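Local coordinates for protein ribose-phosphate pyrophosphokinase (Thermus thermophilus, PDB 5T3O) that probably makes phosphoribosyl pyrophosphate by transferring the pyrophosphoryl group of ATP to ribose 5-phosphate, working with magnesium as a homohexamer, at residues A[121-126]-A[287-292]; A[146-151]-A[283-288]. All blocks are in the same frame, centred on the assembly; numbering follows the deposited sequence.

Interaction 1: A[121-126]-A[287-292]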
ATOM      1  N   ARG A 121       3.089 -10.375 -13.363  1.00 27.88           N
ATOM      2  CA  ARG A 121       3.692 -11.692 -13.161  1.00 29.49           C
ATOM      3  C   ARG A 121       5.107 -11.778 -13.734  1.00 28.99           C
ATOM      4  O   ARG A 121       5.543 -10.921 -14.512  1.00 26.64           O
ATOM      5  CB  ARG A 121       2.804 -12.816 -13.748  1.00 30.97           C
ATOM      6  CG  ARG A 121       2.210 -12.505 -15.111  1.00 33.27           C
ATOM      7  CD  ARG A 121       1.589 -13.724 -15.819  1.00 34.71           C
ATOM      8  NE  ARG A 121       0.559 -14.362 -15.010  1.00 35.40           N
ATOM      9  CZ  ARG A 121       0.687 -15.467 -14.272  1.00 35.58           C
ATOM     10  NH1 ARG A 121       1.814 -16.167 -14.203  1.00 36.24           N
ATOM     11  NH2 ARG A 121      -0.355 -15.880 -13.578  1.00 36.44           N
ATOM     12  N   VAL A 122       5.804 -12.826 -13.314  1.00 28.60           N
ATOM     13  CA  VAL A 122       7.134 -13.129 -13.778  1.00 29.98           C
ATOM     14  C   VAL A 122       7.122 -14.520 -14.418  1.00 31.81           C
ATOM     15  O   VAL A 122       6.481 -15.442 -13.911  1.00 28.99           O
ATOM     16  CB  VAL A 122       8.148 -13.059 -12.612  1.00 30.18           C
ATOM     17  CG1 VAL A 122       9.539 -13.510 -13.047  1.00 30.43           C
ATOM     18  CG2 VAL A 122       8.200 -11.643 -12.049  1.00 29.60           C
ATOM     19  N   LEU A 123       7.838 -14.638 -15.540  1.00 33.89           N
ATOM     20  CA  LEU A 123       8.151 -15.916 -16.171  1.00 34.56           C
ATOM     21  C   LEU A 123       9.679 -16.048 -16.222  1.00 34.74           C
ATOM     22  O   LEU A 123      10.353 -15.242 -16.861  1.00 33.63           O
ATOM     23  CB  LEU A 123       7.569 -15.952 -17.584  1.00 35.66           C
ATOM     24  CG  LEU A 123       7.192 -17.291 -18.238  1.00 37.03           C
ATOM     25  CD1 LEU A 123       7.340 -17.171 -19.745  1.00 36.49           C
ATOM     26  CD2 LEU A 123       7.965 -18.498 -17.724  1.00 36.95           C
ATOM     27  N   THR A 124      10.218 -17.063 -15.551  1.00 35.87           N
ATOM     28  CA  THR A 124      11.669 -17.231 -15.435  1.00 36.80           C
ATOM     29  C   THR A 124      12.091 -18.709 -15.484  1.00 39.05           C
ATOM     30  O   THR A 124      11.258 -19.606 -15.333  1.00 38.58           O
ATOM     31  CB  THR A 124      12.183 -16.546 -14.149  1.00 35.84           C
ATOM     32  OG1 THR A 124      13.612 -16.465 -14.175  1.00 36.22           O
ATOM     33  CG2 THR A 124      11.723 -17.287 -12.886  1.00 34.99           C
ATOM     34  N   MET A 125      13.383 -18.950 -15.709  1.00 40.45           N
ATOM     35  CA  MET A 125      13.932 -20.313 -15.772  1.00 42.19           C
ATOM     36  C   MET A 125      15.075 -20.492 -14.783  1.00 42.47           C
ATOM     37  O   MET A 125      15.955 -19.638 -14.699  1.00 44.10           O
ATOM     38  CB  MET A 125      14.412 -20.624 -17.188  1.00 42.16           C
ATOM     39  CG  MET A 125      14.898 -22.056 -17.386  1.00 43.79           C
ATOM     40  SD  MET A 125      15.258 -22.401 -19.111  1.00 42.92           S
ATOM     41  CE  MET A 125      13.608 -22.664 -19.757  1.00 42.82           C
ATOM     42  N   THR A 126      15.036 -21.592 -14.030  1.00 41.85           N
ATOM     43  CA  THR A 126      16.126 -22.016 -13.128  1.00 44.08           C
ATOM     44  C   THR A 126      16.708 -20.890 -12.250  1.00 45.71           C
ATOM     45  O   THR A 126      17.779 -20.336 -12.537  1.00 44.96           O
ATOM     46  CB  THR A 126      17.275 -22.729 -13.906  1.00 43.68           C
ATOM     47  OG1 THR A 126      16.734 -23.695 -14.815  1.00 45.00           O
ATOM     48  CG2 THR A 126      18.219 -23.440 -12.947  1.00 44.03           C
ATOM     49  N   PRO A 287      11.509 -22.381 -27.778  1.00 50.83           N
ATOM     50  CA  PRO A 287      10.250 -23.138 -27.910  1.00 49.24           C
ATOM     51  C   PRO A 287       9.554 -23.415 -26.575  1.00 46.75           C
ATOM     52  O   PRO A 287       8.322 -23.396 -26.513  1.00 44.89           O
ATOM     53  CB  PRO A 287      10.689 -24.463 -28.561  1.00 50.73           C
ATOM     54  CG  PRO A 287      11.991 -24.157 -29.223  1.00 51.78           C
ATOM     55  CD  PRO A 287      12.650 -23.145 -28.325  1.00 50.47           C
ATOM     56  N   LEU A 288      10.337 -23.678 -25.531  1.00 43.29           N
ATOM     57  CA  LEU A 288       9.798 -23.874 -24.187  1.00 44.61           C
ATOM     58  C   LEU A 288       9.171 -22.584 -23.607  1.00 46.53           C
ATOM     59  O   LEU A 288       8.057 -22.626 -23.075  1.00 48.49           O
ATOM     60  CB  LEU A 288      10.891 -24.412 -23.263  1.00 44.40           C
ATOM     61  CG  LEU A 288      10.527 -24.749 -21.819  1.00 45.46           C
ATOM     62  CD1 LEU A 288       9.314 -25.664 -21.736  1.00 46.52           C
ATOM     63  CD2 LEU A 288      11.723 -25.386 -21.133  1.00 46.08           C
ATOM     64  N   PHE A 289       9.878 -21.454 -23.719  1.00 44.98           N
ATOM     65  CA  PHE A 289       9.344 -20.146 -23.286  1.00 44.36           C
ATOM     66  C   PHE A 289       8.093 -19.751 -24.070  1.00 44.66           C
ATOM     67  O   PHE A 289       7.133 -19.248 -23.483  1.00 42.13           O
ATOM     68  CB  PHE A 289      10.407 -19.021 -23.367  1.00 43.32           C
ATOM     69  CG  PHE A 289      11.231 -18.872 -22.112  1.00 43.40           C
ATOM     70  CD1 PHE A 289      12.418 -19.577 -21.945  1.00 43.48           C
ATOM     71  CD2 PHE A 289      10.814 -18.033 -21.089  1.00 43.29           C
ATOM     72  CE1 PHE A 289      13.169 -19.446 -20.787  1.00 43.41           C
ATOM     73  CE2 PHE A 289      11.559 -17.898 -19.926  1.00 41.69           C
ATOM     74  CZ  PHE A 289      12.737 -18.605 -19.774  1.00 42.13           C
ATOM     75  N   ALA A 290       8.111 -19.976 -25.387  1.00 44.91           N
ATOM     76  CA  ALA A 290       6.949 -19.701 -26.243  1.00 47.12           C
ATOM     77  C   ALA A 290       5.718 -20.536 -25.860  1.00 48.98           C
ATOM     78  O   ALA A 290       4.586 -20.046 -25.908  1.00 50.33           O
ATOM     79  CB  ALA A 290       7.301 -19.928 -27.703  1.00 47.38           C
ATOM     80  N   GLU A 291       5.950 -21.789 -25.479  1.00 49.84           N
ATOM     81  CA  GLU A 291       4.880 -22.683 -25.030  1.00 52.20           C
ATOM     82  C   GLU A 291       4.322 -22.257 -23.666  1.00 49.53           C
ATOM     83  O   GLU A 291       3.114 -22.323 -23.442  1.00 47.61           O
ATOM     84  CB  GLU A 291       5.391 -24.136 -24.976  1.00 54.25           C
ATOM     85  CG  GLU A 291       4.362 -25.199 -24.592  1.00 56.38           C
ATOM     86  CD  GLU A 291       3.136 -25.232 -25.497  1.00 58.04           C
ATOM     87  OE1 GLU A 291       3.244 -24.876 -26.694  1.00 59.62           O
ATOM     88  OE2 GLU A 291       2.054 -25.620 -25.005  1.00 60.37           O
ATOM     89  N   ALA A 292       5.205 -21.844 -22.758  1.00 47.74           N
ATOM     90  CA  ALA A 292       4.790 -21.316 -21.454  1.00 45.54           C
ATOM     91  C   ALA A 292       3.962 -20.037 -21.616  1.00 43.78           C
ATOM     92  O   ALA A 292       2.916 -19.896 -20.988  1.00 43.22           O
ATOM     93  CB  ALA A 292       6.001 -21.056 -20.575  1.00 45.12           C
TER

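Interaction 2: A[146-151]-A[283-288]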
ATOM      1  N   GLU A 146      15.643 -29.180 -16.818  1.00 63.66           N
ATOM      2  CA  GLU A 146      15.887 -30.635 -16.815  1.00 67.92           C
ATOM      3  C   GLU A 146      15.561 -31.383 -18.132  1.00 68.29           C
ATOM      4  O   GLU A 146      16.342 -32.245 -18.532  1.00 69.13           O
ATOM      5  CB  GLU A 146      15.170 -31.291 -15.619  1.00 68.91           C
ATOM      6  CG  GLU A 146      15.390 -32.791 -15.458  1.00 71.33           C
ATOM      7  CD  GLU A 146      14.537 -33.381 -14.351  1.00 74.59           C
ATOM      8  OE1 GLU A 146      14.578 -32.850 -13.219  1.00 75.52           O
ATOM      9  OE2 GLU A 146      13.825 -34.376 -14.612  1.00 74.52           O
ATOM     10  N   PRO A 147      14.420 -31.071 -18.793  1.00 70.99           N
ATOM     11  CA  PRO A 147      14.114 -31.705 -20.090  1.00 71.23           C
ATOM     12  C   PRO A 147      15.167 -31.501 -21.185  1.00 71.23           C
ATOM     13  O   PRO A 147      15.577 -32.470 -21.823  1.00 73.63           O
ATOM     14  CB  PRO A 147      12.796 -31.043 -20.508  1.00 70.32           C
ATOM     15  CG  PRO A 147      12.153 -30.663 -19.228  1.00 72.07           C
ATOM     16  CD  PRO A 147      13.275 -30.270 -18.310  1.00 72.30           C
ATOM     17  N   VAL A 148      15.600 -30.259 -21.381  1.00 69.21           N
ATOM     18  CA  VAL A 148      16.517 -29.907 -22.476  1.00 69.26           C
ATOM     19  C   VAL A 148      17.978 -30.303 -22.160  1.00 68.50           C
ATOM     20  O   VAL A 148      18.768 -30.555 -23.078  1.00 66.99           O
ATOM     21  CB  VAL A 148      16.393 -28.406 -22.838  1.00 69.52           C
ATOM     22  CG1 VAL A 148      17.321 -28.033 -23.986  1.00 69.89           C
ATOM     23  CG2 VAL A 148      14.946 -28.072 -23.205  1.00 70.45           C
ATOM     24  N   ILE A 149      18.321 -30.366 -20.874  1.00 67.11           N
ATOM     25  CA  ILE A 149      19.643 -30.819 -20.422  1.00 69.36           C
ATOM     26  C   ILE A 149      19.767 -32.346 -20.521  1.00 69.99           C
ATOM     27  O   ILE A 149      20.811 -32.856 -20.940  1.00 70.50           O
ATOM     28  CB  ILE A 149      19.944 -30.342 -18.973  1.00 69.68           C
ATOM     29  CG1 ILE A 149      19.975 -28.800 -18.896  1.00 70.57           C
ATOM     30  CG2 ILE A 149      21.250 -30.929 -18.443  1.00 70.85           C
ATOM     31  CD1 ILE A 149      21.027 -28.120 -19.750  1.00 71.66           C
ATOM     32  N   ALA A 150      18.713 -33.065 -20.127  1.00 68.52           N
ATOM     33  CA  ALA A 150      18.650 -34.524 -20.288  1.00 67.03           C
ATOM     34  C   ALA A 150      18.695 -34.936 -21.765  1.00 68.29           C
ATOM     35  O   ALA A 150      19.471 -35.814 -22.142  1.00 69.63           O
ATOM     36  CB  ALA A 150      17.398 -35.076 -19.625  1.00 66.53           C
ATOM     37  N   ASN A 151      17.893 -34.270 -22.596  1.00 68.60           N
ATOM     38  CA  ASN A 151      17.848 -34.547 -24.040  1.00 70.94           C
ATOM     39  C   ASN A 151      19.091 -34.091 -24.830  1.00 72.18           C
ATOM     40  O   ASN A 151      19.146 -34.290 -26.038  1.00 71.85           O
ATOM     41  CB  ASN A 151      16.594 -33.925 -24.668  1.00 73.01           C
ATOM     42  CG  ASN A 151      16.258 -34.529 -26.023  1.00 75.49           C
ATOM     43  OD1 ASN A 151      15.765 -35.654 -26.101  1.00 76.32           O
ATOM     44  ND2 ASN A 151      16.538 -33.792 -27.098  1.00 75.33           N
ATOM     45  N   LEU A 283      21.802 -24.870 -26.135  1.00 65.90           N
ATOM     46  CA  LEU A 283      20.486 -25.493 -26.344  1.00 63.65           C
ATOM     47  C   LEU A 283      19.374 -24.443 -26.334  1.00 62.31           C
ATOM     48  O   LEU A 283      19.173 -23.772 -25.323  1.00 62.58           O
ATOM     49  CB  LEU A 283      20.187 -26.518 -25.237  1.00 63.73           C
ATOM     50  CG  LEU A 283      21.217 -27.580 -24.824  1.00 63.89           C
ATOM     51  CD1 LEU A 283      21.912 -28.172 -26.044  1.00 63.58           C
ATOM     52  CD2 LEU A 283      22.237 -27.050 -23.825  1.00 63.40           C
ATOM     53  N   THR A 284      18.644 -24.306 -27.439  1.00 61.23           N
ATOM     54  CA  THR A 284      17.582 -23.298 -27.521  1.00 60.69           C
ATOM     55  C   THR A 284      16.437 -23.662 -26.565  1.00 60.08           C
ATOM     56  O   THR A 284      15.992 -24.813 -26.536  1.00 61.58           O
ATOM     57  CB  THR A 284      17.081 -23.077 -28.976  1.00 62.44           C
ATOM     58  OG1 THR A 284      16.317 -21.862 -29.049  1.00 61.65           O
ATOM     59  CG2 THR A 284      16.238 -24.255 -29.494  1.00 62.04           C
ATOM     60  N   VAL A 285      16.024 -22.695 -25.741  1.00 56.95           N
ATOM     61  CA  VAL A 285      14.829 -22.828 -24.885  1.00 52.83           C
ATOM     62  C   VAL A 285      13.713 -21.878 -25.325  1.00 50.32           C
ATOM     63  O   VAL A 285      12.721 -21.725 -24.616  1.00 54.18           O
ATOM     64  CB  VAL A 285      15.141 -22.642 -23.369  1.00 52.40           C
ATOM     65  CG1 VAL A 285      16.079 -23.731 -22.878  1.00 51.80           C
ATOM     66  CG2 VAL A 285      15.709 -21.259 -23.041  1.00 52.08           C
ATOM     67  N   ALA A 286      13.865 -21.264 -26.498  1.00 47.73           N
ATOM     68  CA  ALA A 286      12.834 -20.397 -27.062  1.00 48.64           C
ATOM     69  C   ALA A 286      11.490 -21.108 -27.296  1.00 51.03           C
ATOM     70  O   ALA A 286      10.443 -20.503 -27.045  1.00 50.21           O
ATOM     71  CB  ALA A 286      13.322 -19.742 -28.348  1.00 47.75           C
ATOM     72  N   PRO A 287      11.509 -22.381 -27.778  1.00 50.83           N
ATOM     73  CA  PRO A 287      10.250 -23.138 -27.910  1.00 49.24           C
ATOM     74  C   PRO A 287       9.554 -23.415 -26.575  1.00 46.75           C
ATOM     75  O   PRO A 287       8.322 -23.396 -26.513  1.00 44.89           O
ATOM     76  CB  PRO A 287      10.689 -24.463 -28.561  1.00 50.73           C
ATOM     77  CG  PRO A 287      11.991 -24.157 -29.223  1.00 51.78           C
ATOM     78  CD  PRO A 287      12.650 -23.145 -28.325  1.00 50.47           C
ATOM     79  N   LEU A 288      10.337 -23.678 -25.531  1.00 43.29           N
ATOM     80  CA  LEU A 288       9.798 -23.874 -24.187  1.00 44.61           C
ATOM     81  C   LEU A 288       9.171 -22.584 -23.607  1.00 46.53           C
ATOM     82  O   LEU A 288       8.057 -22.626 -23.075  1.00 48.49           O
ATOM     83  CB  LEU A 288      10.891 -24.412 -23.263  1.00 44.40           C
ATOM     84  CG  LEU A 288      10.527 -24.749 -21.819  1.00 45.46           C
ATOM     85  CD1 LEU A 288       9.314 -25.664 -21.736  1.00 46.52           C
ATOM     86  CD2 LEU A 288      11.723 -25.386 -21.133  1.00 46.08           C
TER

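Interaction 1: A[121-126]-A[287-292]
The ring of Phe-289 is the main bump of this contact, and the hollow that takes it lies between Leu-123 and Met-125, two side chains on the same face of strand 121-125. On one flank CD1 of Leu-123 lies 3.8 Å from CD2 of Phe-289, the two side chains running past each other in opposite senses. On the other, CB of Met-125 stands 3.7 Å from CZ of Phe-289, and farther out the methionine chain bends at chi3 (-79°), which carries its methyl back to the ring: CE is 3.4 Å from CE1 of Phe-289. The sulfur makes an oblique Met-aromatic contact, SD lying 5.2 Å from the ring centroid. The same methyl also meets the helix, touching CD2 of Leu-288 at 3.6 Å. One turn on, the small Ala-292 lets the helix come close, its CB 4.2 Å from CD1 of Leu-123. Replacing Phe-289 by an alanine removes the ring, which would probably open a gap between Leu-123 and Met-125 and leave the methionine's thioether end less firmly held. Val-86 and Leu-143, from the strands on either side, also touch the ring. Helix segment 287-292 runs nearly antiparallel to strand 121-125, their axes at 155° and 10.2 Å at closest approach; such a helix laid on a parallel sheet is characteristic of the alpha/beta, PRTase-like architecture of this family.

Interaction 2: A[146-151]-A[283-288]
Val-148 meets Leu-283 near the junction of the two PRTase-like alpha/beta domains of the synthetase. Helix 146-156 comes just after the edge strand of the parallel sheet, where the chain crosses to the second domain, and packs on edge strand 280-283 of the mixed sheet; helix 286-298 then crosses back to cover the parallel sheet. Across the contact everything is apolar, with no hydrogen bond between the segments. Val-148 is its centre. Its CG1, placed anti to the backbone N (chi1 -179°), reaches the branch point of the leucine, 4.0 Å from CG of Leu-283, and the two side chains lie alongside each other, pointing opposite ways. The other methyl, CG2, turns to the neighbouring residue and lies a looser 4.5 Å from CG1 of Val-285. Ile-149 approaches the far end of the leucine, its CD1 4.4 Å from CD2 of Leu-283. Together the valine's two methyls thus address both the end of the strand and the start of the helix.

The polar bonds that hold the turn come from outside the pair. Asp-270 accepts from the backbone N of Val-285 through OD1, and its OD2 is hydrogen-bonded to OG1 of Thr-284, so one carboxylate grips two successive residues; Val-285 itself occupies the N-cap position of the helix. Leu-283 is tied to Ala-268 by backbone hydrogen bonding. Burial is only partial, and Thr-284 is exposed. The tightest point is carbon on carbon: CG1 of Val-148 sits 3.5 Å from CB of Leu-283, a little inside normal carbon-carbon contact.

Overall arrangement
Helix 286-298 connects the two contacts, whose centres are about 11 Å apart: its start and the preceding turn serve interaction 2, and its first turns cover the parallel sheet in interaction 1. The segments share Leu-288, and the methyl of Met-125 touches both sites, its CE lying 3.9 Å from CB of Val-285, so the apolar packing is continuous. Neither contact forms the nucleotide pocket. On the strand of interaction 1, the side chain of Thr-124, hydrogen-bonded to Ile-87 O, lies about 13 Å from a bound ADP and about 10 Å from that of the ADP-binding His-128. In interaction 2, the side chain of Ile-149 is about 9 Å from that of Asp-217, predicted to bind ribose 5-phosphate.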